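Local atomic coordinates of methyltransferase domain-containing protein (Serratia marcescens, PDB entry 7CLU), a protein that probably transfers a methyl group from S-adenosyl-L-methionine to a hydroxyl oxygen in the pathway that makes the red pigment prodigiosin. Residues Tyr104-Glu109 with Thr123-Asp128. Sequence-based numbering, arbitrary orientation.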
# COMPACT_ATOMS: atom_id res chain seq x y z
N TYR A 104 -3.79 -8.14 -0.02
CA TYR A 104 -3.16 -7.53 1.15
C TYR A 104 -2.65 -8.59 2.12
O TYR A 104 -1.48 -8.50 2.53
CB TYR A 104 -4.14 -6.56 1.80
CG TYR A 104 -3.57 -5.72 2.92
CD1 TYR A 104 -3.54 -6.20 4.24
CD2 TYR A 104 -3.09 -4.45 2.67
CE1 TYR A 104 -3.04 -5.42 5.28
CE2 TYR A 104 -2.59 -3.65 3.70
CZ TYR A 104 -2.56 -4.14 5.00
OH TYR A 104 -2.06 -3.33 6.01
N PRO A 105 -3.43 -9.61 2.49
CA PRO A 105 -2.86 -10.63 3.39
C PRO A 105 -1.63 -11.32 2.82
O PRO A 105 -0.66 -11.54 3.55
CB PRO A 105 -4.03 -11.61 3.60
CG PRO A 105 -5.24 -10.86 3.26
CD PRO A 105 -4.85 -9.87 2.21
N LEU A 106 -1.64 -11.64 1.52
CA LEU A 106 -0.51 -12.35 0.92
C LEU A 106 0.75 -11.48 0.90
O LEU A 106 1.85 -11.97 1.19
CB LEU A 106 -0.87 -12.79 -0.49
CG LEU A 106 -1.90 -13.91 -0.61
CD1 LEU A 106 -2.39 -13.97 -2.04
CD2 LEU A 106 -1.26 -15.24 -0.17
N TRP A 107 0.62 -10.20 0.54
CA TRP A 107 1.80 -9.36 0.54
C TRP A 107 2.36 -9.14 1.93
O TRP A 107 3.53 -8.75 2.06
CB TRP A 107 1.52 -8.00 -0.10
CG TRP A 107 1.57 -8.01 -1.60
CD1 TRP A 107 0.63 -8.54 -2.44
CD2 TRP A 107 2.59 -7.45 -2.43
NE1 TRP A 107 1.02 -8.33 -3.75
CE2 TRP A 107 2.22 -7.67 -3.77
CE3 TRP A 107 3.80 -6.78 -2.17
CZ2 TRP A 107 3.00 -7.24 -4.85
CZ3 TRP A 107 4.59 -6.37 -3.24
CH2 TRP A 107 4.17 -6.59 -4.57
N GLY A 108 1.57 -9.37 2.97
CA GLY A 108 2.11 -9.35 4.31
C GLY A 108 3.27 -10.32 4.47
O GLY A 108 4.20 -10.07 5.23
N GLU A 109 3.26 -11.40 3.68
CA GLU A 109 4.29 -12.43 3.73
C GLU A 109 5.19 -12.41 2.49
O GLU A 109 5.71 -13.45 2.07
CB GLU A 109 3.64 -13.80 3.91
CG GLU A 109 2.79 -13.92 5.18
CD GLU A 109 3.63 -13.83 6.45
OE1 GLU A 109 4.59 -14.61 6.58
OE2 GLU A 109 3.34 -12.96 7.31
N THR A 123 0.46 -20.60 4.02
CA THR A 123 0.76 -19.69 5.11
C THR A 123 -0.44 -18.85 5.50
O THR A 123 -0.94 -18.92 6.63
CB THR A 123 1.93 -18.80 4.68
OG1 THR A 123 2.97 -19.61 4.09
CG2 THR A 123 2.48 -18.00 5.84
N VAL A 124 -0.96 -18.08 4.54
CA VAL A 124 -1.87 -16.99 4.87
C VAL A 124 -3.30 -17.48 5.07
O VAL A 124 -4.00 -17.02 5.99
CB VAL A 124 -1.76 -15.90 3.79
CG1 VAL A 124 -2.92 -14.94 3.86
CG2 VAL A 124 -0.42 -15.17 3.89
N PHE A 125 -3.78 -18.41 4.23
CA PHE A 125 -5.18 -18.81 4.26
C PHE A 125 -5.41 -20.24 4.74
O PHE A 125 -6.57 -20.66 4.85
CB PHE A 125 -5.81 -18.66 2.86
CG PHE A 125 -5.72 -17.27 2.31
CD1 PHE A 125 -6.54 -16.27 2.79
CD2 PHE A 125 -4.81 -16.97 1.30
CE1 PHE A 125 -6.46 -14.98 2.28
CE2 PHE A 125 -4.72 -15.68 0.79
CZ PHE A 125 -5.54 -14.68 1.29
N GLY A 126 -4.35 -21.00 5.02
CA GLY A 126 -4.52 -22.41 5.31
C GLY A 126 -5.06 -23.22 4.15
O GLY A 126 -5.69 -24.26 4.36
N ASP A 127 -4.83 -22.76 2.92
CA ASP A 127 -5.35 -23.40 1.71
C ASP A 127 -4.18 -24.07 0.99
O ASP A 127 -3.30 -23.38 0.45
CB ASP A 127 -6.04 -22.36 0.82
CG ASP A 127 -6.85 -22.98 -0.30
OD1 ASP A 127 -6.63 -24.18 -0.62
OD2 ASP A 127 -7.71 -22.27 -0.87
N ASP A 128 -4.14 -25.40 0.98
CA ASP A 128 -3.05 -26.10 0.32
C ASP A 128 -3.41 -26.53 -1.09
O ASP A 128 -2.74 -27.42 -1.64
CB ASP A 128 -2.60 -27.30 1.16
CG ASP A 128 -3.76 -28.12 1.65
OD1 ASP A 128 -4.82 -28.12 0.99
OD2 ASP A 128 -3.62 -28.77 2.71
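T123 meets E109 through its methyl: CG2 lies 4.1 Å from both CG and OE1 of E109, a loose van der Waals approach, while its OG1 turns to a hydrogen bond with Q120. V124 contributes most to the interface. CG1, anti to the backbone N (chi1 165°), is wedged between P105 CB, at 3.5 Å, and the face of F125, while CG2 reaches E109 CG at 3.7 Å. The carbon that carries them, V124 CB, lies 4.0 Å from L106 CD2. F125 is packed on a face and at an edge. V124 CG1 sits 3.5 Å above the centre of one ring face; L106 CG comes to the ring edge near its plane, 3.6 Å from F125 CE2. The leucine and phenylalanine side chains cross at about a right angle, and P105 CB makes a third, oblique approach. The helix ends with F125; G126, with phi 64°, is the first residue past it. L106 also packs on V297 and S298 of helix 286-298, and W107 stacks on F16 of the second subunit. The contact is an apolar helix-to-helix junction at the surface, joining the C-terminal ends of helices 93-107 and 121-125 beside the dimer interface of a Methyltransf_2-family O-methyltransferase.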